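PDB 3AIZ: DNA polymerase sliding clamp 2 from Sulfolobus tokodaii, which serves as a subunit of a ring-shaped sliding clamp that encircles DNA and tethers DNA polymerase and other proteins to it during replication. Local coordinates for residues 85-90 and 100-105; 17-22 and 238-243; 63-68 and 120-125; 141-146 and 210-215; 216-221 and 230-235. All blocks are in the same frame, centred on the assembly; numbering follows the deposited sequence.

How the contacts relate
Contacts 1 and 3 lie within the N-terminal half of the clamp subunit and contacts 4 and 5 within the C-terminal half, while contact 2 ties the halves together. Contacts 2, 4 and 5 form one cluster. The centres of contacts 2 and 5 are 11 Å apart, and strand 239-244 pairs with strand 226-233 between them; those of contacts 4 and 5 are 10 Å apart, with Leu143 and Thr212 packing on Val218. Val211 and Ile214 of contact 4 also rest on Leu240 of contact 2. Contact 1, with its sulfates, stands apart, its nearest atoms about 9 Å from those of contacts 3 and 5. Contact 3 is farthest from contact 4, 32 Å between centres.

Contact 1. Residues 85-90 and 100-105; sequences KSATVT and VTVRDE. With SO4 (sulfate ion), chain F; SO4 (sulfate ion), chain E.
Thr88 with Arg103 and Thr90 with Thr101 are the hydrogen-bonded antiparallel pairs here. Each makes two backbone bonds, from Thr88 N to Arg103 O at 2.8 Å through to Thr101 N to Thr90 O at 3.1 Å. Val89 and Val102 form the non-hydrogen-bonded pair between them. The hairpin joins strands 88-93 and 97-104 of the clamp's N-terminal half.

Polar side-chain contacts lie on the face of Thr88, Thr90, Thr101 and Arg103. Extended from CG to NE, the Arg103 chain crosses Thr90 at about a right angle, and its NH2 donates to Thr90 OG1 at 3.2 Å, tilted 22° from the guanidinium plane. Thr101 CG2 covers one guanidinium face, 3.6 Å above its centre. At the edge, NH1 and NH2 grip two oxygens of a sulfate, NH2 to O2 at 3.0 Å. A second sulfate takes a bond from Lys85 N to its O4 at 2.8 Å and a weak one from Lys85 NZ; both ions probably came from the crystallisation liquor.

Apolar contacts occupy the other face. Val89 CG2 meets Val102 CG2 at 3.9 Å, and Val89 CG1 reaches diagonally to Val100 CG1 at 4.0 Å. Helices 9-16 and 72-80 pack over these valines.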
# COMPACT_ATOMS: atom_id res chain seq x y z
N LYS A 85 4.58 8.48 22.75
CA LYS A 85 4.48 7.55 23.86
C LYS A 85 4.68 8.27 25.19
O LYS A 85 4.63 7.65 26.26
CB LYS A 85 5.50 6.42 23.72
CG LYS A 85 5.29 5.55 22.48
CD LYS A 85 6.33 4.44 22.40
CE LYS A 85 6.14 3.60 21.15
NZ LYS A 85 6.24 4.42 19.91
N SER A 86 4.92 9.57 25.12
CA SER A 86 5.11 10.38 26.32
C SER A 86 3.90 11.27 26.58
O SER A 86 3.94 12.16 27.43
CB SER A 86 6.37 11.25 26.17
OG SER A 86 7.52 10.44 26.00
N ALA A 87 2.82 11.02 25.84
CA ALA A 87 1.60 11.81 25.99
C ALA A 87 0.90 11.50 27.31
O ALA A 87 0.78 10.34 27.70
CB ALA A 87 0.67 11.55 24.82
N THR A 88 0.44 12.54 27.99
CA THR A 88 -0.26 12.38 29.26
C THR A 88 -1.77 12.42 29.05
O THR A 88 -2.24 12.71 27.96
CB THR A 88 0.15 13.45 30.28
OG1 THR A 88 -0.27 14.74 29.82
CG2 THR A 88 1.66 13.45 30.48
N VAL A 89 -2.52 12.12 30.11
CA VAL A 89 -3.97 12.13 30.04
C VAL A 89 -4.57 12.80 31.27
O VAL A 89 -4.12 12.58 32.39
CB VAL A 89 -4.54 10.70 29.93
CG1 VAL A 89 -6.05 10.72 30.04
CG2 VAL A 89 -4.11 10.07 28.63
N THR A 90 -5.59 13.62 31.06
CA THR A 90 -6.31 14.23 32.17
C THR A 90 -7.78 13.83 32.13
O THR A 90 -8.39 13.77 31.07
CB THR A 90 -6.19 15.77 32.16
OG1 THR A 90 -6.76 16.29 30.95
CG2 THR A 90 -4.73 16.19 32.25
N VAL A 100 -12.13 13.98 28.63
CA VAL A 100 -10.81 13.37 28.58
C VAL A 100 -9.89 14.12 27.62
O VAL A 100 -10.26 14.39 26.48
CB VAL A 100 -10.89 11.89 28.15
CG1 VAL A 100 -9.49 11.28 28.10
CG2 VAL A 100 -11.78 11.11 29.10
N THR A 101 -8.70 14.46 28.09
CA THR A 101 -7.74 15.19 27.27
C THR A 101 -6.40 14.48 27.20
O THR A 101 -5.85 14.07 28.22
CB THR A 101 -7.52 16.62 27.81
OG1 THR A 101 -8.76 17.33 27.85
CG2 THR A 101 -6.54 17.38 26.92
N VAL A 102 -5.87 14.34 25.99
CA VAL A 102 -4.55 13.78 25.79
C VAL A 102 -3.58 14.87 25.35
O VAL A 102 -3.82 15.56 24.36
CB VAL A 102 -4.56 12.66 24.73
CG1 VAL A 102 -3.14 12.21 24.42
CG2 VAL A 102 -5.40 11.49 25.22
N ARG A 103 -2.50 15.03 26.11
CA ARG A 103 -1.54 16.11 25.86
C ARG A 103 -0.17 15.56 25.50
O ARG A 103 0.39 14.73 26.22
CB ARG A 103 -1.44 17.00 27.09
CG ARG A 103 -2.78 17.35 27.70
CD ARG A 103 -2.64 18.00 29.06
NE ARG A 103 -3.93 18.16 29.71
CZ ARG A 103 -4.74 19.20 29.52
NH1 ARG A 103 -4.38 20.18 28.70
NH2 ARG A 103 -5.90 19.27 30.16
N ASP A 104 0.38 16.02 24.38
CA ASP A 104 1.70 15.59 23.95
C ASP A 104 2.62 16.77 23.70
O ASP A 104 2.67 17.32 22.60
CB ASP A 104 1.59 14.74 22.68
CG ASP A 104 2.94 14.21 22.23
OD1 ASP A 104 3.84 14.07 23.08
OD2 ASP A 104 3.09 13.93 21.02
N GLU A 105 3.36 17.16 24.74
CA GLU A 105 4.25 18.31 24.65
C GLU A 105 5.29 18.13 23.54
O GLU A 105 5.72 19.10 22.92
CB GLU A 105 4.94 18.55 26.00
CG GLU A 105 5.78 19.82 26.06
CD GLU A 105 7.16 19.64 25.44
OE1 GLU A 105 7.63 18.49 25.35
OE2 GLU A 105 7.77 20.66 25.06
S SO4 F . 7.44 8.32 20.09
O1 SO4 F . 8.33 7.16 20.07
O2 SO4 F . 7.95 9.30 21.04
O3 SO4 F . 7.38 8.91 18.76
O4 SO4 F . 6.10 7.90 20.49
S SO4 E . -7.68 22.44 28.86
O1 SO4 E . -8.79 23.09 28.17
O2 SO4 E . -8.04 21.05 29.15
O3 SO4 E . -6.50 22.47 28.00
O4 SO4 E . -7.39 23.13 30.11

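Contact 2. Residues 17-22 and 238-243; sequences SGLLKV and GQLIFW
The loop that follows helix 9-16 in the N-terminal half packs here on the side of C-terminal strand 239-244 that carries Leu240 and Phe242, which meet Gly18, Leu19 and Leu20. The two segments share no hydrogen bond, and the sheet-like spacing of neighbouring strands is absent, since even the closest pair of CA atoms, Gly18 and Leu240, is 7.8 Å apart. What joins them is a row of apolar side chains and one backbone carbonyl.

Leu240 and Phe242, two residues apart on the strand, both direct their CB atoms toward loop 17-22. Leu240 divides its branches between neighbours: CD1 lies 4.0 Å from Gly18 CA, whereas CD2 touches Leu19 CD2 at 4.1 Å, with the two leucine side chains at a slant to each other. Gly18 presents bare backbone at this point, allowing the leucine methyl to settle against the main chain. Leu19, which opens a type II turn ending at Val22, starts with its CB directed away, yet its CG, anti to the carbonyl carbon (chi1 -57°), leads CD2 back to this meeting.

This is where the two halves of the PCNA fold abut, for strand 239-244 pairs on one side with strand 46-53 of the N-terminal half and on the other with strand 226-233 of the C-terminal half. Phe242 offers its ring edge to the loop: Gly18 O lies in the ring plane, 3.7 Å from CZ. Leu20 CD1 approaches CE2 of the same ring obliquely at 4.3 Å. Beyond them, Val208 of helix 202-211 touches both Leu20 and Phe242.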
# COMPACT_ATOMS: atom_id res chain seq x y z
N SER A 17 -7.68 -1.95 26.87
CA SER A 17 -7.75 -2.96 25.82
C SER A 17 -7.62 -4.36 26.40
O SER A 17 -7.79 -5.36 25.69
CB SER A 17 -6.65 -2.73 24.78
OG SER A 17 -5.38 -3.03 25.31
N GLY A 18 -7.32 -4.43 27.69
CA GLY A 18 -7.15 -5.71 28.37
C GLY A 18 -8.41 -6.17 29.07
O GLY A 18 -8.47 -7.29 29.58
N LEU A 19 -9.43 -5.32 29.09
CA LEU A 19 -10.70 -5.67 29.72
C LEU A 19 -11.42 -6.74 28.91
O LEU A 19 -12.06 -6.45 27.90
CB LEU A 19 -11.58 -4.43 29.87
CG LEU A 19 -10.96 -3.27 30.67
CD1 LEU A 19 -11.95 -2.13 30.82
CD2 LEU A 19 -10.49 -3.75 32.03
N LEU A 20 -11.32 -7.99 29.36
CA LEU A 20 -11.89 -9.13 28.65
C LEU A 20 -13.42 -9.16 28.72
O LEU A 20 -14.01 -8.99 29.79
CB LEU A 20 -11.33 -10.44 29.20
CG LEU A 20 -9.85 -10.72 28.94
CD1 LEU A 20 -9.39 -11.92 29.74
CD2 LEU A 20 -9.60 -10.93 27.45
N LYS A 21 -14.05 -9.39 27.57
CA LYS A 21 -15.50 -9.49 27.49
C LYS A 21 -16.20 -8.25 28.04
O LYS A 21 -17.37 -8.30 28.40
CB LYS A 21 -16.00 -10.74 28.22
CG LYS A 21 -15.55 -12.05 27.61
CD LYS A 21 -16.05 -13.24 28.43
CE LYS A 21 -15.59 -14.56 27.83
NZ LYS A 21 -16.15 -14.79 26.47
N VAL A 22 -15.47 -7.14 28.11
CA VAL A 22 -16.04 -5.90 28.63
C VAL A 22 -17.11 -5.35 27.69
O VAL A 22 -16.89 -5.24 26.48
CB VAL A 22 -14.96 -4.82 28.86
CG1 VAL A 22 -14.33 -4.39 27.54
CG2 VAL A 22 -15.56 -3.63 29.59
N GLY A 238 -0.50 2.48 36.36
CA GLY A 238 -1.73 1.82 35.96
C GLY A 238 -1.61 0.31 36.08
O GLY A 238 -0.60 -0.28 35.69
N GLN A 239 -2.65 -0.32 36.61
CA GLN A 239 -2.57 -1.73 36.96
C GLN A 239 -3.80 -2.53 36.54
O GLN A 239 -4.93 -2.10 36.74
CB GLN A 239 -2.35 -1.86 38.47
CG GLN A 239 -2.14 -3.27 38.97
CD GLN A 239 -1.75 -3.32 40.43
OE1 GLN A 239 -1.61 -2.28 41.08
NE2 GLN A 239 -1.55 -4.52 40.96
N LEU A 240 -3.55 -3.68 35.94
CA LEU A 240 -4.62 -4.63 35.62
C LEU A 240 -4.59 -5.77 36.63
O LEU A 240 -3.53 -6.29 36.97
CB LEU A 240 -4.46 -5.18 34.21
CG LEU A 240 -5.33 -4.55 33.12
CD1 LEU A 240 -5.01 -5.15 31.76
CD2 LEU A 240 -6.81 -4.73 33.45
N ILE A 241 -5.76 -6.15 37.13
CA ILE A 241 -5.85 -7.21 38.12
C ILE A 241 -6.96 -8.19 37.76
O ILE A 241 -8.10 -7.79 37.55
CB ILE A 241 -6.12 -6.64 39.53
CG1 ILE A 241 -5.04 -5.63 39.91
CG2 ILE A 241 -6.19 -7.77 40.55
CD1 ILE A 241 -5.24 -5.00 41.26
N PHE A 242 -6.61 -9.46 37.67
CA PHE A 242 -7.57 -10.49 37.32
C PHE A 242 -7.77 -11.48 38.46
O PHE A 242 -6.85 -11.76 39.22
CB PHE A 242 -7.12 -11.24 36.06
CG PHE A 242 -7.03 -10.37 34.84
CD1 PHE A 242 -5.83 -9.78 34.48
CD2 PHE A 242 -8.14 -10.15 34.05
CE1 PHE A 242 -5.74 -8.99 33.36
CE2 PHE A 242 -8.06 -9.36 32.92
CZ PHE A 242 -6.86 -8.77 32.58
N TRP A 243 -8.99 -12.00 38.57
CA TRP A 243 -9.30 -13.05 39.52
C TRP A 243 -10.02 -14.18 38.81
O TRP A 243 -11.09 -13.98 38.23
CB TRP A 243 -10.14 -12.52 40.68
CG TRP A 243 -9.36 -11.73 41.68
CD1 TRP A 243 -9.26 -10.37 41.76
CD2 TRP A 243 -8.57 -12.25 42.76
NE1 TRP A 243 -8.46 -10.02 42.82
CE2 TRP A 243 -8.03 -11.15 43.45
CE3 TRP A 243 -8.28 -13.54 43.21
CZ2 TRP A 243 -7.20 -11.31 44.56
CZ3 TRP A 243 -7.46 -13.69 44.31
CH2 TRP A 243 -6.93 -12.58 44.97

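Contact 3. Residues 63-68 and 120-125; sequences DKPLGI and TSIDQL
The Leu66-Gly67 peptide is the flat group that Ile122 covers: on one face, CG1 stands almost straight above the carbonyl carbon, with Ile122 CG1 to Leu66 C at 3.6 Å. At the edge of the same peptide, Gly67 N donates to Thr120 O in a weak bond of 3.3 Å. The next peptide, Gly67-Ile68, supplies the acceptor for the return bond: Thr120 N donates to Gly67 O at 2.8 Å, with 174° at the hydrogen and the donor nearly on the line of the C=O bond. A further weak bond links Thr120 OG1 to Gly67 O at 3.5 Å. Together the backbone bonds define a single antiparallel hydrogen-bonded pair, Gly67 with Thr120.

Ile122 continues past this pair. Its CG1, anti to the carbonyl carbon (chi1 -66°), carries CD1 on to the preceding Pro65-Leu66 peptide, where it lies beside Leu66 N and packs against Pro65 CB. Behind Ile122 lie Phe36 of strand 34-40, Asn29 and Thr31, while Leu66 and Ile68 hydrogen-bond through their backbones to Phe30 and Leu28 of strand 25-30.

The geometry thus marks the end of sheet pairing between strands 66-71 and 109-120: after Thr120 the chain leaves the N-terminal sheet and begins the long connection to strand 134-138, the interdomain connecting loop characteristic of PCNA clamps.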
# COMPACT_ATOMS: atom_id res chain seq x y z
N ASP A 63 -13.69 16.19 45.48
CA ASP A 63 -14.48 16.62 46.64
C ASP A 63 -15.02 15.43 47.41
O ASP A 63 -14.84 15.32 48.62
CB ASP A 63 -15.61 17.56 46.21
CG ASP A 63 -16.55 16.94 45.19
OD1 ASP A 63 -16.14 15.97 44.51
OD2 ASP A 63 -17.69 17.43 45.06
N LYS A 64 -15.69 14.52 46.70
CA LYS A 64 -16.25 13.33 47.32
C LYS A 64 -16.40 12.20 46.30
O LYS A 64 -16.62 12.45 45.11
CB LYS A 64 -17.60 13.64 47.97
CG LYS A 64 -18.56 14.41 47.09
CD LYS A 64 -19.74 14.94 47.89
CE LYS A 64 -20.61 15.87 47.05
NZ LYS A 64 -21.70 16.48 47.86
N PRO A 65 -16.26 10.95 46.77
CA PRO A 65 -16.35 9.74 45.94
C PRO A 65 -17.49 9.81 44.93
O PRO A 65 -18.55 10.36 45.23
CB PRO A 65 -16.62 8.65 46.97
CG PRO A 65 -15.92 9.12 48.19
CD PRO A 65 -16.05 10.63 48.19
N LEU A 66 -17.27 9.25 43.74
CA LEU A 66 -18.26 9.29 42.68
C LEU A 66 -17.86 8.37 41.52
O LEU A 66 -16.68 8.16 41.26
CB LEU A 66 -18.44 10.73 42.19
CG LEU A 66 -19.40 11.00 41.03
CD1 LEU A 66 -20.03 12.38 41.17
CD2 LEU A 66 -18.69 10.86 39.69
N GLY A 67 -18.86 7.83 40.83
CA GLY A 67 -18.61 6.95 39.70
C GLY A 67 -19.33 7.40 38.44
O GLY A 67 -20.50 7.76 38.48
N ILE A 68 -18.62 7.37 37.31
CA ILE A 68 -19.20 7.80 36.04
C ILE A 68 -19.26 6.64 35.05
O ILE A 68 -18.23 6.13 34.61
CB ILE A 68 -18.40 8.95 35.41
CG1 ILE A 68 -18.01 9.98 36.47
CG2 ILE A 68 -19.20 9.60 34.29
CD1 ILE A 68 -17.24 11.16 35.92
N THR A 120 -23.27 7.89 39.07
CA THR A 120 -23.84 6.97 40.05
C THR A 120 -23.02 6.93 41.33
O THR A 120 -22.10 7.73 41.52
CB THR A 120 -23.92 5.53 39.48
OG1 THR A 120 -22.62 5.10 39.08
CG2 THR A 120 -24.86 5.48 38.29
N SER A 121 -23.35 5.99 42.20
CA SER A 121 -22.59 5.77 43.42
C SER A 121 -21.49 4.76 43.15
O SER A 121 -21.67 3.82 42.37
CB SER A 121 -23.51 5.27 44.54
OG SER A 121 -24.23 4.12 44.14
N ILE A 122 -20.34 4.95 43.80
CA ILE A 122 -19.18 4.11 43.56
C ILE A 122 -19.47 2.62 43.73
O ILE A 122 -20.03 2.20 44.75
CB ILE A 122 -18.00 4.50 44.47
CG1 ILE A 122 -17.50 5.89 44.11
CG2 ILE A 122 -16.87 3.48 44.34
CD1 ILE A 122 -16.18 6.24 44.76
N ASP A 123 -19.09 1.83 42.73
CA ASP A 123 -19.19 0.38 42.81
C ASP A 123 -18.01 -0.16 43.61
O ASP A 123 -16.89 -0.23 43.10
CB ASP A 123 -19.21 -0.23 41.41
CG ASP A 123 -19.26 -1.75 41.44
OD1 ASP A 123 -19.85 -2.30 42.39
OD2 ASP A 123 -18.71 -2.38 40.51
N GLN A 124 -18.27 -0.54 44.86
CA GLN A 124 -17.21 -1.00 45.76
C GLN A 124 -16.37 -2.13 45.17
O GLN A 124 -16.90 -3.06 44.55
CB GLN A 124 -17.81 -1.42 47.11
CG GLN A 124 -18.47 -0.29 47.87
CD GLN A 124 -17.48 0.79 48.28
OE1 GLN A 124 -16.27 0.62 48.16
NE2 GLN A 124 -18.01 1.91 48.78
N LEU A 125 -15.06 -2.05 45.38
CA LEU A 125 -14.13 -3.05 44.88
C LEU A 125 -14.05 -4.24 45.83
O LEU A 125 -13.44 -4.15 46.90
CB LEU A 125 -12.74 -2.43 44.69
CG LEU A 125 -11.69 -3.27 43.98
CD1 LEU A 125 -12.21 -3.75 42.64
CD2 LEU A 125 -10.40 -2.48 43.80

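Contact 4. Residues 141-146 and 210-215; sequences DVLKDI and KVTSIS
Lys144 CD and Ser213 CB, 3.7 Å apart, make one of the closest approaches between helix 140-150 and the end of helix 202-211. With CG anti to the backbone N (chi1 -175°) and the remainder extended, the Lys144 chain reaches past Ser213 with its methylenes alongside. Lys144 CE comes within 4.1 Å of Lys210 CG, so the aliphatic parts of the two lysines touch. Their like charges would probably repel mildly, Lys144 NZ lying 5.1 Å from Lys210 NZ. Asp141 OD1 also approaches Ser213 CB, at 4.0 Å, from a direction roughly at right angles to Lys144 CD. Toward the sheet, Leu143 packs CB and CD1 against Thr212 OG1, with CD1 at 3.6 Å; the two side chains cross at about a right angle. No hydrogen bond links the segments.

A second layer fixes these groups. Ser213 OG donates to Lys210 O at 3.1 Å, and Thr212 OG1 bonds to Phe209 O, turning both hydroxyls back onto their own helix end as it tightens into a 3-10 turn. Leu143 and Thr212 both rest on Val218, and Ser215 is tied by its backbone to Gly140.

Farther out, Val142 and Ile146 pack on Val104 and Tyr105 of the neighbouring clamp C subunit. Paired helices laid across a beta sheet are the hallmark of the sliding-clamp domain, in which such helices line the channel that DNA passes through; exposed lysines here are consistent with that setting.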
# COMPACT_ATOMS: atom_id res chain seq x y z
N ASP A 141 5.17 -12.01 28.22
CA ASP A 141 5.39 -12.75 26.98
C ASP A 141 5.41 -14.25 27.21
O ASP A 141 4.89 -15.03 26.41
CB ASP A 141 6.69 -12.29 26.30
CG ASP A 141 6.59 -10.88 25.74
OD1 ASP A 141 5.57 -10.58 25.06
OD2 ASP A 141 7.52 -10.08 25.96
N VAL A 142 6.01 -14.67 28.32
CA VAL A 142 6.07 -16.08 28.68
C VAL A 142 4.67 -16.64 28.88
O VAL A 142 4.32 -17.68 28.33
CB VAL A 142 6.90 -16.32 29.95
CG1 VAL A 142 6.89 -17.79 30.31
CG2 VAL A 142 8.32 -15.81 29.76
N LEU A 143 3.87 -15.94 29.68
CA LEU A 143 2.50 -16.37 29.94
C LEU A 143 1.70 -16.43 28.64
O LEU A 143 0.88 -17.33 28.45
CB LEU A 143 1.82 -15.43 30.94
CG LEU A 143 2.46 -15.35 32.33
CD1 LEU A 143 1.75 -14.34 33.21
CD2 LEU A 143 2.47 -16.72 32.99
N LYS A 144 1.95 -15.48 27.75
CA LYS A 144 1.32 -15.48 26.44
C LYS A 144 1.70 -16.74 25.67
O LYS A 144 0.86 -17.37 25.04
CB LYS A 144 1.71 -14.23 25.65
CG LYS A 144 0.99 -14.08 24.32
CD LYS A 144 1.34 -12.76 23.67
CE LYS A 144 0.52 -12.52 22.41
NZ LYS A 144 0.81 -11.19 21.81
N ASP A 145 2.98 -17.10 25.73
CA ASP A 145 3.46 -18.32 25.09
C ASP A 145 2.76 -19.54 25.66
O ASP A 145 2.35 -20.44 24.92
CB ASP A 145 4.98 -18.45 25.26
CG ASP A 145 5.75 -17.46 24.41
OD1 ASP A 145 5.19 -16.97 23.41
OD2 ASP A 145 6.92 -17.17 24.75
N ILE A 146 2.62 -19.58 26.98
CA ILE A 146 1.92 -20.67 27.66
C ILE A 146 0.45 -20.72 27.24
O ILE A 146 -0.15 -21.79 27.14
CB ILE A 146 2.02 -20.55 29.19
CG1 ILE A 146 3.47 -20.71 29.63
CG2 ILE A 146 1.13 -21.57 29.87
CD1 ILE A 146 3.66 -20.64 31.13
N LYS A 210 -2.83 -14.08 27.68
CA LYS A 210 -2.51 -13.41 26.43
C LYS A 210 -2.45 -11.89 26.64
O LYS A 210 -1.63 -11.21 26.03
CB LYS A 210 -3.54 -13.76 25.36
CG LYS A 210 -3.24 -13.22 23.98
CD LYS A 210 -4.21 -13.78 22.95
CE LYS A 210 -3.98 -13.17 21.57
NZ LYS A 210 -4.26 -11.70 21.55
N VAL A 211 -3.32 -11.39 27.50
CA VAL A 211 -3.40 -9.96 27.78
C VAL A 211 -2.21 -9.46 28.61
O VAL A 211 -1.76 -8.33 28.44
CB VAL A 211 -4.71 -9.60 28.52
CG1 VAL A 211 -4.66 -8.18 29.04
CG2 VAL A 211 -5.90 -9.80 27.59
N THR A 212 -1.70 -10.31 29.49
CA THR A 212 -0.63 -9.92 30.41
C THR A 212 0.68 -9.60 29.70
O THR A 212 1.65 -9.20 30.34
CB THR A 212 -0.36 -11.01 31.46
OG1 THR A 212 0.28 -12.13 30.84
CG2 THR A 212 -1.66 -11.47 32.10
N SER A 213 0.71 -9.77 28.38
CA SER A 213 1.92 -9.51 27.61
C SER A 213 2.31 -8.03 27.62
O SER A 213 3.45 -7.68 27.34
CB SER A 213 1.77 -10.02 26.17
OG SER A 213 0.75 -9.32 25.48
N ILE A 214 1.34 -7.17 27.94
CA ILE A 214 1.58 -5.73 27.98
C ILE A 214 2.45 -5.34 29.17
O ILE A 214 2.83 -4.17 29.32
CB ILE A 214 0.26 -4.94 28.05
CG1 ILE A 214 -0.40 -5.12 29.42
CG2 ILE A 214 -0.67 -5.35 26.92
CD1 ILE A 214 -1.69 -4.36 29.58
N SER A 215 2.77 -6.31 30.02
CA SER A 215 3.61 -6.06 31.18
C SER A 215 4.85 -6.94 31.14
O SER A 215 4.84 -8.03 30.57
CB SER A 215 2.83 -6.33 32.47
OG SER A 215 3.66 -6.17 33.61

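Contact 5. Residues 216-221 and 230-235; sequences QNVTVG and IEVPTD
Val218 and Ile230 meet branch to branch, Val218 CG1 lying 3.5 Å from Ile230 CG2 and the two side chains set at a slant. Both touching methyls are anti to their own backbone N: Val218 has chi1 -177°, and chi1 -67° in Ile230 places CG2 likewise. That setting turns the other Ile230 branch, CG1, to Val220 CG2 at 4.1 Å. Val220 and Ile230, a non-hydrogen-bonded antiparallel pair, lie side by side and point the same way.

Strands 218-223 and 226-233 form a hairpin of the C-terminal half of the clamp, the short strand segments running at 169°. Thr219 and Glu231 are the hydrogen-bonded pair between these segments: Glu231 N donates to Thr219 O at 2.8 Å, and Thr219 N to Glu231 O at 3.1 Å.

On this pair's face the side chains touch only at their roots, CB of Thr219 to CB of Glu231 at 4.0 Å. The Glu231 chain then runs extended beyond CG, and OE2 makes a long, weak ion pair with Lys229. Toward the end of the pairing, Pro233 CD sits 3.2 Å from Asn217 O, while Asn217 OD1 is held by Lys188. Leu143 of helix 140-150 packs on Val220.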
# COMPACT_ATOMS: atom_id res chain seq x y z
N GLN A 216 5.93 -6.46 31.74
CA GLN A 216 7.17 -7.22 31.81
C GLN A 216 7.33 -7.87 33.17
O GLN A 216 8.23 -8.69 33.38
CB GLN A 216 8.38 -6.32 31.51
CG GLN A 216 8.48 -5.89 30.06
CD GLN A 216 9.71 -5.03 29.79
OE1 GLN A 216 10.09 -4.20 30.62
NE2 GLN A 216 10.33 -5.24 28.64
N ASN A 217 6.44 -7.52 34.10
CA ASN A 217 6.50 -8.05 35.45
C ASN A 217 5.13 -8.44 35.97
O ASN A 217 4.59 -7.79 36.88
CB ASN A 217 7.18 -7.05 36.39
CG ASN A 217 8.61 -6.75 35.99
OD1 ASN A 217 9.54 -7.43 36.41
ND2 ASN A 217 8.79 -5.73 35.15
N VAL A 218 4.57 -9.50 35.40
CA VAL A 218 3.27 -10.00 35.82
C VAL A 218 3.41 -10.85 37.08
O VAL A 218 4.24 -11.75 37.14
CB VAL A 218 2.62 -10.85 34.71
CG1 VAL A 218 1.24 -11.31 35.14
CG2 VAL A 218 2.54 -10.06 33.42
N THR A 219 2.59 -10.56 38.08
CA THR A 219 2.59 -11.33 39.31
C THR A 219 1.39 -12.27 39.35
O THR A 219 0.24 -11.84 39.26
CB THR A 219 2.56 -10.43 40.56
OG1 THR A 219 3.77 -9.65 40.61
CG2 THR A 219 2.46 -11.26 41.83
N VAL A 220 1.66 -13.57 39.48
CA VAL A 220 0.61 -14.57 39.55
C VAL A 220 0.58 -15.22 40.92
O VAL A 220 1.60 -15.71 41.41
CB VAL A 220 0.81 -15.67 38.48
CG1 VAL A 220 -0.28 -16.73 38.61
CG2 VAL A 220 0.81 -15.06 37.09
N GLY A 221 -0.59 -15.21 41.56
CA GLY A 221 -0.74 -15.82 42.86
C GLY A 221 -1.90 -16.79 42.90
O GLY A 221 -2.92 -16.59 42.24
N ILE A 230 -3.92 -12.42 39.05
CA ILE A 230 -2.90 -11.91 38.13
C ILE A 230 -2.81 -10.39 38.20
O ILE A 230 -3.80 -9.69 38.04
CB ILE A 230 -3.16 -12.34 36.67
CG1 ILE A 230 -3.01 -13.85 36.50
CG2 ILE A 230 -2.21 -11.62 35.73
CD1 ILE A 230 -4.20 -14.64 36.98
N GLU A 231 -1.60 -9.89 38.46
CA GLU A 231 -1.36 -8.45 38.49
C GLU A 231 -0.55 -8.03 37.28
O GLU A 231 0.55 -8.54 37.05
CB GLU A 231 -0.63 -8.06 39.78
CG GLU A 231 -1.32 -8.49 41.06
CD GLU A 231 -0.61 -7.99 42.30
OE1 GLU A 231 0.12 -6.98 42.21
OE2 GLU A 231 -0.78 -8.61 43.38
N VAL A 232 -1.09 -7.10 36.50
CA VAL A 232 -0.43 -6.62 35.29
C VAL A 232 -0.09 -5.15 35.43
O VAL A 232 -0.85 -4.28 35.00
CB VAL A 232 -1.32 -6.82 34.05
CG1 VAL A 232 -0.56 -6.46 32.79
CG2 VAL A 232 -1.82 -8.26 33.98
N PRO A 233 1.08 -4.85 36.03
CA PRO A 233 1.53 -3.48 36.27
C PRO A 233 2.05 -2.82 35.00
O PRO A 233 2.54 -3.51 34.11
CB PRO A 233 2.69 -3.67 37.26
CG PRO A 233 2.63 -5.10 37.71
CD PRO A 233 2.02 -5.84 36.57
N THR A 234 1.96 -1.50 34.94
CA THR A 234 2.57 -0.74 33.85
C THR A 234 3.69 0.12 34.43
O THR A 234 3.78 0.28 35.65
CB THR A 234 1.55 0.15 33.12
OG1 THR A 234 1.04 1.14 34.02
CG2 THR A 234 0.40 -0.69 32.59
N ASP A 235 4.53 0.67 33.57
CA ASP A 235 5.66 1.47 34.02
C ASP A 235 5.23 2.84 34.53
O ASP A 235 6.06 3.63 34.99
CB ASP A 235 6.69 1.63 32.90
CG ASP A 235 7.42 0.33 32.58
OD1 ASP A 235 7.31 -0.63 33.38
OD2 ASP A 235 8.10 0.26 31.54